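Local coordinates for protein pyruvate kinase (Toxoplasma gondii, PDB 3GG8) that catalyses the last step of glycolysis, in which a phosphoryl group passes from phosphoenolpyruvate to ADP and yields pyruvate and ATP, at residues Thr465-Val468 / Ile469-Ala472; Ser443-Lys446 / His447-Ile451; Tyr145-Leu148 / Pro149-Lys153; Asp209-Asp212 / Ile213-Gly217; Thr359-Thr362 / Met363-Cys367. One frame throughout, in Å; residues are numbered along the deposited sequence.

Contact 1 (Thr465-Val468 / Ile469-Ala472)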
loop_
_atom_site.group_PDB
_atom_site.type_symbol
_atom_site.label_atom_id
_atom_site.label_comp_id
_atom_site.label_asym_id
_atom_site.label_seq_id
_atom_site.Cartn_x
_atom_site.Cartn_y
_atom_site.Cartn_z
ATOM N N THR C 465 15.133 -21.894 27.995
ATOM C CA THR C 465 14.677 -21.501 26.651
ATOM C C THR C 465 15.465 -22.151 25.504
ATOM O O THR C 465 14.871 -22.771 24.616
ATOM C CB THR C 465 14.728 -19.952 26.505
ATOM O OG1 THR C 465 13.882 -19.351 27.493
ATOM C CG2 THR C 465 14.314 -19.483 25.108
ATOM N N ASP C 466 16.787 -21.974 25.521
ATOM C CA ASP C 466 17.701 -22.522 24.516
ATOM C C ASP C 466 17.607 -24.033 24.431
ATOM O O ASP C 466 17.508 -24.575 23.341
ATOM C CB ASP C 466 19.159 -22.152 24.850
ATOM C CG ASP C 466 19.559 -20.768 24.350
ATOM O OD1 ASP C 466 18.689 -20.015 23.843
ATOM O OD2 ASP C 466 20.768 -20.445 24.475
ATOM N N HIS C 467 17.673 -24.703 25.586
ATOM C CA HIS C 467 17.499 -26.152 25.681
ATOM C C HIS C 467 16.200 -26.634 25.024
ATOM O O HIS C 467 16.223 -27.577 24.212
ATOM C CB HIS C 467 17.531 -26.593 27.138
ATOM C CG HIS C 467 18.907 -26.664 27.725
ATOM N ND1 HIS C 467 19.929 -25.819 27.347
ATOM C CD2 HIS C 467 19.423 -27.469 28.678
ATOM C CE1 HIS C 467 21.017 -26.109 28.034
ATOM N NE2 HIS C 467 20.737 -27.104 28.852
ATOM N N VAL C 468 15.082 -25.988 25.371
ATOM C CA VAL C 468 13.774 -26.350 24.824
ATOM C C VAL C 468 13.788 -26.204 23.300
ATOM O O VAL C 468 13.354 -27.108 22.598
ATOM C CB VAL C 468 12.610 -25.523 25.459
ATOM C CG1 VAL C 468 11.346 -25.615 24.612
ATOM C CG2 VAL C 468 12.308 -26.008 26.834
ATOM N N ILE C 469 14.294 -25.072 22.811
ATOM C CA ILE C 469 14.493 -24.843 21.371
ATOM C C ILE C 469 15.436 -25.877 20.720
ATOM O O ILE C 469 15.114 -26.420 19.662
ATOM C CB ILE C 469 14.976 -23.393 21.081
ATOM C CG1 ILE C 469 13.861 -22.387 21.402
ATOM C CG2 ILE C 469 15.443 -23.235 19.621
ATOM C CD1 ILE C 469 14.364 -20.987 21.710
ATOM N N ARG C 470 16.580 -26.157 21.347
ATOM C CA ARG C 470 17.494 -27.182 20.834
ATOM C C ARG C 470 16.788 -28.531 20.704
ATOM O O ARG C 470 16.932 -29.217 19.696
ATOM C CB ARG C 470 18.721 -27.335 21.726
ATOM C CG ARG C 470 20.029 -26.815 21.139
ATOM C CD ARG C 470 20.305 -25.378 21.558
ATOM N NE ARG C 470 21.616 -25.233 22.187
ATOM C CZ ARG C 470 21.817 -25.033 23.493
ATOM N NH1 ARG C 470 20.790 -24.944 24.331
ATOM N NH2 ARG C 470 23.050 -24.918 23.971
ATOM N N ASN C 471 16.007 -28.891 21.716
ATOM C CA ASN C 471 15.337 -30.186 21.754
ATOM C C ASN C 471 14.286 -30.328 20.661
ATOM O O ASN C 471 14.194 -31.378 20.008
ATOM C CB ASN C 471 14.716 -30.427 23.141
ATOM C CG ASN C 471 14.121 -31.818 23.289
ATOM O OD1 ASN C 471 14.836 -32.832 23.338
ATOM N ND2 ASN C 471 12.802 -31.872 23.386
ATOM N N ALA C 472 13.516 -29.258 20.462
ATOM C CA ALA C 472 12.453 -29.237 19.489
ATOM C C ALA C 472 13.003 -29.448 18.078
ATOM O O ALA C 472 12.441 -30.230 17.309
ATOM C CB ALA C 472 11.694 -27.921 19.572
#

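Contact 2 (Ser443-Lys446 / His447-Ile451)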
loop_
_atom_site.group_PDB
_atom_site.type_symbol
_atom_site.label_atom_id
_atom_site.label_comp_id
_atom_site.label_asym_id
_atom_site.label_seq_id
_atom_site.Cartn_x
_atom_site.Cartn_y
_atom_site.Cartn_z
ATOM N N SER C 443 -2.678 -28.447 30.564
ATOM C CA SER C 443 -3.936 -27.834 30.174
ATOM C C SER C 443 -3.753 -26.866 28.994
ATOM O O SER C 443 -4.583 -26.845 28.081
ATOM C CB SER C 443 -4.658 -27.195 31.365
ATOM O OG SER C 443 -3.878 -26.179 31.941
ATOM N N THR C 444 -2.643 -26.124 28.982
ATOM C CA THR C 444 -2.312 -25.278 27.828
ATOM C C THR C 444 -2.159 -26.094 26.545
ATOM O O THR C 444 -2.721 -25.729 25.517
ATOM C CB THR C 444 -1.065 -24.395 28.081
ATOM O OG1 THR C 444 -1.431 -23.312 28.934
ATOM C CG2 THR C 444 -0.516 -23.787 26.794
ATOM N N ILE C 445 -1.409 -27.189 26.595
ATOM C CA ILE C 445 -1.297 -28.083 25.434
ATOM C C ILE C 445 -2.671 -28.568 24.912
ATOM O O ILE C 445 -2.892 -28.632 23.691
ATOM C CB ILE C 445 -0.348 -29.262 25.741
ATOM C CG1 ILE C 445 1.096 -28.816 25.543
ATOM C CG2 ILE C 445 -0.633 -30.483 24.853
ATOM C CD1 ILE C 445 1.867 -28.999 26.771
ATOM N N LYS C 446 -3.578 -28.882 25.836
ATOM C CA LYS C 446 -4.950 -29.280 25.503
ATOM C C LYS C 446 -5.780 -28.129 24.900
ATOM O O LYS C 446 -6.509 -28.333 23.928
ATOM C CB LYS C 446 -5.664 -29.857 26.740
ATOM C CG LYS C 446 -5.035 -31.133 27.320
ATOM C CD LYS C 446 -5.580 -32.369 26.655
ATOM C CE LYS C 446 -5.028 -33.641 27.263
ATOM N NZ LYS C 446 -5.574 -33.909 28.620
ATOM N N HIS C 447 -5.669 -26.932 25.476
ATOM C CA HIS C 447 -6.392 -25.760 24.973
ATOM C C HIS C 447 -6.000 -25.398 23.542
ATOM O O HIS C 447 -6.798 -24.886 22.773
ATOM C CB HIS C 447 -6.195 -24.556 25.901
ATOM C CG HIS C 447 -6.820 -24.722 27.254
ATOM N ND1 HIS C 447 -6.246 -24.224 28.405
ATOM C CD2 HIS C 447 -7.968 -25.331 27.640
ATOM C CE1 HIS C 447 -7.019 -24.500 29.437
ATOM N NE2 HIS C 447 -8.067 -25.177 29.004
ATOM N N LEU C 448 -4.763 -25.705 23.196
ATOM C CA LEU C 448 -4.181 -25.357 21.905
ATOM C C LEU C 448 -4.642 -26.259 20.768
ATOM O O LEU C 448 -4.325 -26.003 19.607
ATOM C CB LEU C 448 -2.650 -25.398 22.026
ATOM C CG LEU C 448 -1.794 -24.128 22.161
ATOM C CD1 LEU C 448 -2.547 -22.835 22.463
ATOM C CD2 LEU C 448 -0.670 -24.369 23.150
ATOM N N GLN C 449 -5.394 -27.304 21.093
ATOM C CA GLN C 449 -5.849 -28.267 20.086
ATOM C C GLN C 449 -6.967 -27.661 19.241
ATOM O O GLN C 449 -7.434 -28.259 18.281
ATOM C CB GLN C 449 -6.335 -29.553 20.757
ATOM C CG GLN C 449 -5.265 -30.260 21.582
ATOM C CD GLN C 449 -4.050 -30.640 20.765
ATOM O OE1 GLN C 449 -4.163 -31.221 19.677
ATOM N NE2 GLN C 449 -2.873 -30.336 21.297
ATOM N N VAL C 450 -7.338 -26.442 19.611
ATOM C CA VAL C 450 -8.464 -25.718 19.046
ATOM C C VAL C 450 -7.991 -24.538 18.144
ATOM O O VAL C 450 -8.803 -23.801 17.579
ATOM C CB VAL C 450 -9.398 -25.350 20.256
ATOM C CG1 VAL C 450 -9.630 -23.909 20.411
ATOM C CG2 VAL C 450 -10.675 -26.207 20.285
ATOM N N ILE C 451 -6.666 -24.414 17.984
ATOM C CA ILE C 451 -6.021 -23.311 17.256
ATOM C C ILE C 451 -5.530 -23.784 15.861
ATOM O O ILE C 451 -4.670 -24.658 15.773
ATOM C CB ILE C 451 -4.790 -22.719 18.056
ATOM C CG1 ILE C 451 -5.130 -22.389 19.521
ATOM C CG2 ILE C 451 -4.226 -21.461 17.377
ATOM C CD1 ILE C 451 -6.335 -21.446 19.711
#

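Contact 3 (Tyr145-Leu148 / Pro149-Lys153)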
loop_
_atom_site.group_PDB
_atom_site.type_symbol
_atom_site.label_atom_id
_atom_site.label_comp_id
_atom_site.label_asym_id
_atom_site.label_seq_id
_atom_site.Cartn_x
_atom_site.Cartn_y
_atom_site.Cartn_z
ATOM N N TYR C 145 -42.901 -23.856 27.463
ATOM C CA TYR C 145 -42.392 -22.551 27.846
ATOM C C TYR C 145 -43.519 -21.671 28.380
ATOM O O TYR C 145 -44.301 -21.108 27.616
ATOM C CB TYR C 145 -41.675 -21.931 26.643
ATOM C CG TYR C 145 -41.139 -20.531 26.833
ATOM C CD1 TYR C 145 -41.299 -19.572 25.827
ATOM C CD2 TYR C 145 -40.451 -20.161 28.000
ATOM C CE1 TYR C 145 -40.808 -18.272 25.984
ATOM C CE2 TYR C 145 -39.960 -18.860 28.167
ATOM C CZ TYR C 145 -40.148 -17.926 27.154
ATOM O OH TYR C 145 -39.670 -16.655 27.291
ATOM N N GLY C 146 -43.581 -21.565 29.705
ATOM C CA GLY C 146 -44.703 -20.927 30.406
ATOM C C GLY C 146 -44.879 -19.443 30.142
ATOM O O GLY C 146 -45.990 -18.922 30.238
ATOM N N ALA C 147 -43.774 -18.772 29.820
ATOM C CA ALA C 147 -43.760 -17.346 29.516
ATOM C C ALA C 147 -43.933 -17.043 28.022
ATOM O O ALA C 147 -43.736 -15.911 27.607
ATOM C CB ALA C 147 -42.464 -16.712 30.030
ATOM N N LEU C 148 -44.299 -18.035 27.215
ATOM C CA LEU C 148 -44.578 -17.780 25.785
ATOM C C LEU C 148 -45.485 -16.556 25.495
ATOM O O LEU C 148 -45.135 -15.702 24.658
ATOM C CB LEU C 148 -45.120 -19.039 25.084
ATOM C CG LEU C 148 -45.465 -18.941 23.594
ATOM C CD1 LEU C 148 -44.211 -18.665 22.747
ATOM C CD2 LEU C 148 -46.211 -20.178 23.111
ATOM N N PRO C 149 -46.650 -16.465 26.162
ATOM C CA PRO C 149 -47.571 -15.374 25.801
ATOM C C PRO C 149 -47.061 -13.991 26.206
ATOM O O PRO C 149 -47.553 -12.975 25.703
ATOM C CB PRO C 149 -48.854 -15.718 26.573
ATOM C CG PRO C 149 -48.684 -17.127 27.048
ATOM C CD PRO C 149 -47.210 -17.310 27.235
ATOM N N GLN C 150 -46.073 -13.969 27.099
ATOM C CA GLN C 150 -45.422 -12.742 27.548
ATOM C C GLN C 150 -44.045 -12.529 26.881
ATOM O O GLN C 150 -43.260 -11.685 27.313
ATOM C CB GLN C 150 -45.279 -12.766 29.076
ATOM C CG GLN C 150 -46.617 -12.636 29.856
ATOM C CD GLN C 150 -47.354 -13.965 30.019
ATOM O OE1 GLN C 150 -46.758 -14.979 30.376
ATOM N NE2 GLN C 150 -48.666 -13.951 29.773
ATOM N N SER C 151 -43.755 -13.295 25.836
ATOM C CA SER C 151 -42.484 -13.189 25.129
ATOM C C SER C 151 -42.750 -12.844 23.671
ATOM O O SER C 151 -42.047 -12.048 23.047
ATOM C CB SER C 151 -41.715 -14.513 25.223
ATOM O OG SER C 151 -41.542 -14.916 26.576
ATOM N N VAL C 152 -43.797 -13.462 23.155
ATOM C CA VAL C 152 -44.229 -13.358 21.777
ATOM C C VAL C 152 -45.310 -12.266 21.666
ATOM O O VAL C 152 -46.036 -11.996 22.636
ATOM C CB VAL C 152 -44.657 -14.796 21.301
ATOM C CG1 VAL C 152 -46.111 -14.892 20.957
ATOM C CG2 VAL C 152 -43.740 -15.326 20.214
ATOM N N LYS C 153 -45.367 -11.594 20.514
ATOM C CA LYS C 153 -46.372 -10.557 20.243
ATOM C C LYS C 153 -46.981 -10.796 18.864
ATOM O O LYS C 153 -46.370 -11.487 18.049
ATOM C CB LYS C 153 -45.751 -9.149 20.299
ATOM C CG LYS C 153 -45.145 -8.764 21.655
ATOM C CD LYS C 153 -44.845 -7.268 21.746
ATOM C CE LYS C 153 -43.522 -6.998 22.488
ATOM N NZ LYS C 153 -43.396 -7.705 23.817
#

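Contact 4 (Asp209-Asp212 / Ile213-Gly217)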
loop_
_atom_site.group_PDB
_atom_site.type_symbol
_atom_site.label_atom_id
_atom_site.label_comp_id
_atom_site.label_asym_id
_atom_site.label_seq_id
_atom_site.Cartn_x
_atom_site.Cartn_y
_atom_site.Cartn_z
ATOM N N ASP C 209 -27.426 -28.311 34.044
ATOM C CA ASP C 209 -26.180 -27.837 33.447
ATOM C C ASP C 209 -25.107 -27.544 34.496
ATOM O O ASP C 209 -23.955 -27.937 34.330
ATOM C CB ASP C 209 -26.439 -26.588 32.628
ATOM C CG ASP C 209 -27.519 -26.789 31.570
ATOM O OD1 ASP C 209 -27.434 -27.761 30.794
ATOM O OD2 ASP C 209 -28.436 -25.948 31.515
ATOM N N LYS C 210 -25.490 -26.850 35.567
ATOM C CA LYS C 210 -24.596 -26.579 36.677
ATOM C C LYS C 210 -23.990 -27.879 37.232
ATOM O O LYS C 210 -22.788 -27.946 37.482
ATOM C CB LYS C 210 -25.313 -25.771 37.783
ATOM C CG LYS C 210 -24.484 -25.621 39.066
ATOM C CD LYS C 210 -24.846 -24.419 39.906
ATOM C CE LYS C 210 -25.557 -24.846 41.171
ATOM N NZ LYS C 210 -25.389 -23.857 42.294
ATOM N N HIS C 211 -24.823 -28.901 37.412
ATOM C CA HIS C 211 -24.379 -30.217 37.894
ATOM C C HIS C 211 -23.376 -30.870 36.920
ATOM O O HIS C 211 -22.335 -31.422 37.333
ATOM C CB HIS C 211 -25.611 -31.108 38.120
ATOM C CG HIS C 211 -25.294 -32.523 38.508
ATOM N ND1 HIS C 211 -24.660 -32.851 39.688
ATOM C CD2 HIS C 211 -25.569 -33.694 37.890
ATOM C CE1 HIS C 211 -24.537 -34.165 39.764
ATOM N NE2 HIS C 211 -25.089 -34.700 38.690
ATOM N N ASP C 212 -23.681 -30.783 35.630
ATOM C CA ASP C 212 -22.796 -31.297 34.601
ATOM C C ASP C 212 -21.452 -30.576 34.552
ATOM O O ASP C 212 -20.420 -31.205 34.360
ATOM C CB ASP C 212 -23.482 -31.221 33.246
ATOM C CG ASP C 212 -24.740 -32.082 33.177
ATOM O OD1 ASP C 212 -24.863 -33.038 33.964
ATOM O OD2 ASP C 212 -25.595 -31.807 32.317
ATOM N N ILE C 213 -21.451 -29.260 34.727
ATOM C CA ILE C 213 -20.196 -28.503 34.734
ATOM C C ILE C 213 -19.329 -28.800 35.971
ATOM O O ILE C 213 -18.121 -29.055 35.849
ATOM C CB ILE C 213 -20.456 -26.981 34.615
ATOM C CG1 ILE C 213 -20.910 -26.644 33.186
ATOM C CG2 ILE C 213 -19.210 -26.163 35.028
ATOM C CD1 ILE C 213 -21.650 -25.298 33.065
ATOM N N LEU C 214 -19.952 -28.779 37.142
ATOM C CA LEU C 214 -19.218 -28.894 38.397
ATOM C C LEU C 214 -18.887 -30.339 38.760
ATOM O O LEU C 214 -17.777 -30.622 39.200
ATOM C CB LEU C 214 -19.992 -28.243 39.554
ATOM C CG LEU C 214 -20.340 -26.744 39.553
ATOM C CD1 LEU C 214 -21.211 -26.414 40.786
ATOM C CD2 LEU C 214 -19.096 -25.846 39.539
ATOM N N ASN C 215 -19.857 -31.242 38.592
ATOM C CA ASN C 215 -19.690 -32.613 39.043
ATOM C C ASN C 215 -19.257 -33.611 37.975
ATOM O O ASN C 215 -18.939 -34.760 38.296
ATOM C CB ASN C 215 -20.916 -33.061 39.841
ATOM C CG ASN C 215 -21.161 -32.170 41.051
ATOM O OD1 ASN C 215 -22.273 -31.699 41.290
ATOM N ND2 ASN C 215 -20.106 -31.906 41.794
ATOM N N PHE C 216 -19.184 -33.158 36.723
ATOM C CA PHE C 216 -18.548 -33.938 35.695
ATOM C C PHE C 216 -17.378 -33.164 35.070
ATOM O O PHE C 216 -16.222 -33.594 35.192
ATOM C CB PHE C 216 -19.543 -34.382 34.622
ATOM C CG PHE C 216 -18.987 -35.432 33.683
ATOM C CD1 PHE C 216 -19.274 -36.787 33.887
ATOM C CD2 PHE C 216 -18.177 -35.065 32.616
ATOM C CE1 PHE C 216 -18.759 -37.757 33.029
ATOM C CE2 PHE C 216 -17.648 -36.022 31.748
ATOM C CZ PHE C 216 -17.941 -37.381 31.954
ATOM N N GLY C 217 -17.688 -32.038 34.413
ATOM C CA GLY C 217 -16.707 -31.241 33.651
ATOM C C GLY C 217 -15.378 -31.056 34.380
ATOM O O GLY C 217 -14.317 -31.350 33.828
#

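Contact 5 (Thr359-Thr362 / Met363-Cys367)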
loop_
_atom_site.group_PDB
_atom_site.type_symbol
_atom_site.label_atom_id
_atom_site.label_comp_id
_atom_site.label_asym_id
_atom_site.label_seq_id
_atom_site.Cartn_x
_atom_site.Cartn_y
_atom_site.Cartn_z
ATOM N N THR C 359 -15.564 -40.281 7.694
ATOM C CA THR C 359 -16.026 -38.904 7.757
ATOM C C THR C 359 -14.894 -37.977 8.236
ATOM O O THR C 359 -14.737 -36.875 7.711
ATOM C CB THR C 359 -17.310 -38.744 8.617
ATOM O OG1 THR C 359 -18.300 -39.689 8.183
ATOM C CG2 THR C 359 -17.889 -37.334 8.478
ATOM N N VAL C 360 -14.102 -38.431 9.206
ATOM C CA VAL C 360 -12.987 -37.619 9.710
ATOM C C VAL C 360 -11.897 -37.437 8.656
ATOM O O VAL C 360 -11.347 -36.345 8.513
ATOM C CB VAL C 360 -12.346 -38.190 11.009
ATOM C CG1 VAL C 360 -11.191 -37.324 11.460
ATOM C CG2 VAL C 360 -13.353 -38.286 12.110
ATOM N N GLU C 361 -11.575 -38.503 7.933
ATOM C CA GLU C 361 -10.606 -38.418 6.834
ATOM C C GLU C 361 -11.087 -37.459 5.746
ATOM O O GLU C 361 -10.292 -36.715 5.169
ATOM C CB GLU C 361 -10.362 -39.793 6.191
ATOM C CG GLU C 361 -10.088 -40.937 7.157
ATOM C CD GLU C 361 -9.656 -42.212 6.444
ATOM O OE1 GLU C 361 -8.654 -42.830 6.889
ATOM O OE2 GLU C 361 -10.306 -42.596 5.446
ATOM N N THR C 362 -12.379 -37.506 5.453
ATOM C CA THR C 362 -12.981 -36.695 4.395
ATOM C C THR C 362 -12.908 -35.206 4.742
ATOM O O THR C 362 -12.545 -34.376 3.895
ATOM C CB THR C 362 -14.433 -37.155 4.104
ATOM O OG1 THR C 362 -14.409 -38.535 3.728
ATOM C CG2 THR C 362 -15.089 -36.336 3.002
ATOM N N MET C 363 -13.221 -34.869 5.982
ATOM C CA MET C 363 -13.124 -33.486 6.407
ATOM C C MET C 363 -11.692 -32.982 6.431
ATOM O O MET C 363 -11.468 -31.812 6.170
ATOM C CB MET C 363 -13.785 -33.251 7.773
ATOM C CG MET C 363 -14.207 -31.780 7.927
ATOM S SD MET C 363 -15.564 -31.551 9.069
ATOM C CE MET C 363 -14.702 -31.992 10.567
ATOM N N ALA C 364 -10.742 -33.849 6.790
ATOM C CA ALA C 364 -9.306 -33.530 6.731
ATOM C C ALA C 364 -8.899 -33.231 5.297
ATOM O O ALA C 364 -8.136 -32.303 5.045
ATOM C CB ALA C 364 -8.484 -34.679 7.275
ATOM N N ARG C 365 -9.421 -34.023 4.360
ATOM C CA ARG C 365 -9.181 -33.814 2.929
ATOM C C ARG C 365 -9.780 -32.495 2.446
ATOM O O ARG C 365 -9.118 -31.764 1.741
ATOM C CB ARG C 365 -9.746 -34.964 2.096
ATOM C CG ARG C 365 -8.874 -36.204 2.021
ATOM C CD ARG C 365 -9.479 -37.220 1.053
ATOM N NE ARG C 365 -10.262 -38.255 1.739
ATOM C CZ ARG C 365 -9.757 -39.416 2.173
ATOM N NH1 ARG C 365 -10.542 -40.301 2.787
ATOM N NH2 ARG C 365 -8.466 -39.697 1.988
ATOM N N ILE C 366 -11.023 -32.196 2.837
ATOM C CA ILE C 366 -11.691 -30.948 2.423
ATOM C C ILE C 366 -10.972 -29.741 3.022
ATOM O O ILE C 366 -10.831 -28.722 2.368
ATOM C CB ILE C 366 -13.173 -30.879 2.835
ATOM C CG1 ILE C 366 -13.991 -31.977 2.163
ATOM C CG2 ILE C 366 -13.777 -29.518 2.471
ATOM C CD1 ILE C 366 -15.293 -32.282 2.908
ATOM N N CYS C 367 -10.508 -29.880 4.262
ATOM C CA CYS C 367 -9.731 -28.824 4.909
ATOM C C CYS C 367 -8.465 -28.565 4.119
ATOM O O CYS C 367 -8.172 -27.422 3.772
ATOM C CB CYS C 367 -9.383 -29.191 6.347
ATOM S SG CYS C 367 -10.780 -28.966 7.484
#

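Contact 1 (Thr465-Val468 / Ile469-Ala472)
Bends at chi2 (94°) and chi3 (125°) fold the Arg470 chain back along the helix, so that its guanidinium returns over the preceding turn toward His467 and Asp466. NH1 reaches ND1 of His467 at 3.3 Å. The hydrogen bond is weak, because the N-H points well aside from the nitrogen; seen from the guanidinium, ND1 lies at the edge, near the plane, while the ring and guanidinium planes stand 56° apart. The same NH1 rests 3.3 Å from CB of Asp466, and the CD methylene of Arg470 packs on the Asp466 carbonyl oxygen. The carboxylate itself keeps its distance: OD2 of Asp466 is 4.5 Å from Arg470 NH1 and well out of the guanidinium plane, which probably leaves no more than a general attraction of charges, while OD1 forms a salt bridge with Lys506. Long and polar, Arg470 suits a place where its end can lie along an exposed helix surface.

On the inner side Thr465 and Ile469 lie side by side, one turn apart. The methyl CG2 of Thr465 meets CD1 of Ile469 at 3.7 Å, so the threonine offers carbon to the interior. Beneath the side chains run i to i+4 backbone bonds, among them Arg470 N to Asp466 O at 2.7 Å.

These residues open helix 465-478 of the alpha/beta domain, which packs on the mixed sheet: Thr465, Val468 and Ile469 touch Leu416 of strand 412-416, Ile469 also meets Ala490 of strand 487-494, and Val468 and Ala472 rest on Leu438 of strand 435-439.

Contact 2 (Ser443-Lys446 / His447-Ile451)
The carbonyl oxygen of Ser443 meets His447 twice over. It accepts the backbone N-H of His447 at 2.8 Å, and it also sits over one face of the imidazole, 3.0 Å above the plane and offset toward the rim. With CG beside its own backbone N (chi1 -67°), the ring folds back over the preceding turn, and its CE1 comes 4.1 Å from CB of Ser443.

Two residues further on, Gln449 bends at chi2 and sends its amide back to the helix end: NE2 donates to the carbonyl oxygen of Ile445 at 2.9 Å, nearly straight (168°), with the oxygen close to the plane of the amide. The backbone N of Gln449 bonds instead to Lys446 O, as the chain tightens into a 3-10 turn. On the apolar side CG2 of Thr444 lies beside CD2 of Leu448 at 3.7 Å, while the threonine hydroxyl bonds to the carbonyl of Glu418.

Because the backbone N of Gln449 has gone to Lys446, the Ile445 carbonyl finds its donor in a side chain, and the buried glutamine amide thereby serves a buried helix terminus. His447 NE2 has weak bonds to the carbonyls of Asn223 and His249, consistent with a proton on that nitrogen.

Contact 3 (Tyr145-Leu148 / Pro149-Lys153)
Tyr145, Ser151 and Ala147 are joined by a short relay of hydroxyl hydrogen bonds: OH of Tyr145 donates to OG of Ser151 at 2.7 Å, and that OG donates in turn to the carbonyl oxygen of Ala147 at 2.6 Å, arriving above the carbonyl plane. The tyrosine also accepts from the backbone N of Gln201, so its oxygen has two partners. With CG opposite the backbone N (chi1 177°), the Tyr145 ring extends across the turn, and the Leu148 N lies over one of its faces. Serine suits its place because a short hydroxyl can both receive and give.

Backbone bonds wind the chain. A type I beta turn spans Tyr145 to Leu148; after it the Leu148 carbonyl oxygen accepts two N-H groups, from Ser151 and from Val152, each at 3.0 Å. Val152 N approaches nearly in line with the C=O bond, whereas Ser151 N comes from above the carbonyl plane. Gln150 N makes a weak bond to Ala147 O.

Apolar contacts complete the turn: CD1 of Leu148 approaches CB of Val152 at 4.2 Å. Pro149, with no N-H to give, presses its ring on Val177 and Thr130, which suits a buried place.

The segment links strands 140-142 and 157-160 of the six-stranded mixed sheet, which probably corresponds to the B domain of pyruvate kinases. Leu148 and Val152 both touch Ile158 of strand 157-160, and Val152 also reaches Val177 of strand 176-181 and Val169 and Val172 of strand 165-172.

Contact 4 (Asp209-Asp212 / Ile213-Gly217)
His211 turns its imidazole forward along the helix, so that its edge meets Asn215, and the two side chains cross at about a right angle. ND1 of His211 donates to OD1 of Asn215 at 3.1 Å; the bond is weak, bent to 134°, although the oxygen lies near the ring plane. Having CG opposite the backbone N (chi1 175°) is what carries the ring toward the following turn. Both residues are polar and suit an exposed surface, and the imidazole also stacks on the ring of His74.

Beside them, CG of Lys210 packs against CD1 of Leu214 at 3.8 Å: the lysine contributes its methylenes to an apolar patch, touching Tyr238 and Leu242 of helix 233-243 as well. The Asp212 carboxylate turns elsewhere, to a salt bridge with Lys208 and a hydrogen bond with His74.

The backbone changes pitch at the end. Asp212 O accepts Gly217 N at 2.9 Å in an almost straight bond, with only a weak one from Phe216 N at 3.3 Å. Having no side chain, Gly217 can probably sit close to the Ile213 carbonyl. An i to i+5 bond of this kind marks a pi-type turn, with which helix 207-217 ends in the barrel domain before barrel strand 224-227.

Contact 5 (Thr359-Thr362 / Met363-Cys367)
Regular alpha-helical geometry runs through 359-367, each carbonyl from Thr359 to Thr362 accepting the N-H four residues on, as in Ile366 N to Thr362 O at 2.9 Å.

On the outer side Glu361 and Arg365 lie alongside one another, pointing the same way. Their salt bridge joins OE2 of Glu361 to NH1 of Arg365 at 3.5 Å, a long one, with the carboxylate and guanidinium planes 80° apart. The arginine bends at chi3 (-98°), which draws its guanidinium back over the preceding turn: NH1 then sits 3.4 Å from CB of Glu361, and the Glu361 carbonyl oxygen lies over one guanidinium face, 3.7 Å above the plane. Opposite charges at a spacing of four residues suit this partly exposed side. Arg365 has further company in a cation-pi contact with Trp33, and it packs on Glu289 of the second subunit.

Toward the buried side Thr362 gives its CG2 methyl to CD1 of Ile366, 4.1 Å away. Its OG1, placed beside the backbone N (chi1 -58°), bonds back to the carbonyl of Ile358 in the same helix, which lets a threonine be buried with its polar atom satisfied. Met363 leads its flexible thioether away to Val344 and Leu346 of strand 343-346, Ile40 of strand 39-43 and Val333 of helix 327-339.

Helix 356-371 thus lies against the first and last strands of the closed eight-stranded barrel, the place of the long helix after the eighth strand, beyond the short helix 348-351, in a (beta/alpha)8, or TIM, barrel.

How the contacts relate
From the N terminus the order is contact 3, contact 4, contact 5, contact 2, contact 1. Each is local, within eight or nine consecutive residues, and closes no long loop, so they follow in series and none nests in or crosses another. Contact 3 rounds the link between two strands of the six-stranded mixed sheet; contacts 4 and 5 belong to helices of the barrel part, on opposite sides of the chain's centre. Contacts 2 and 1 lie in the alpha/beta domain, their centres about 20 Å apart. Contact 2, through Phe224, Asn223 and His249, also ties that domain to the barrel, whereas contact 5 reaches the second subunit. Contacts 1 and 3 are farthest apart, about 61 Å between centres.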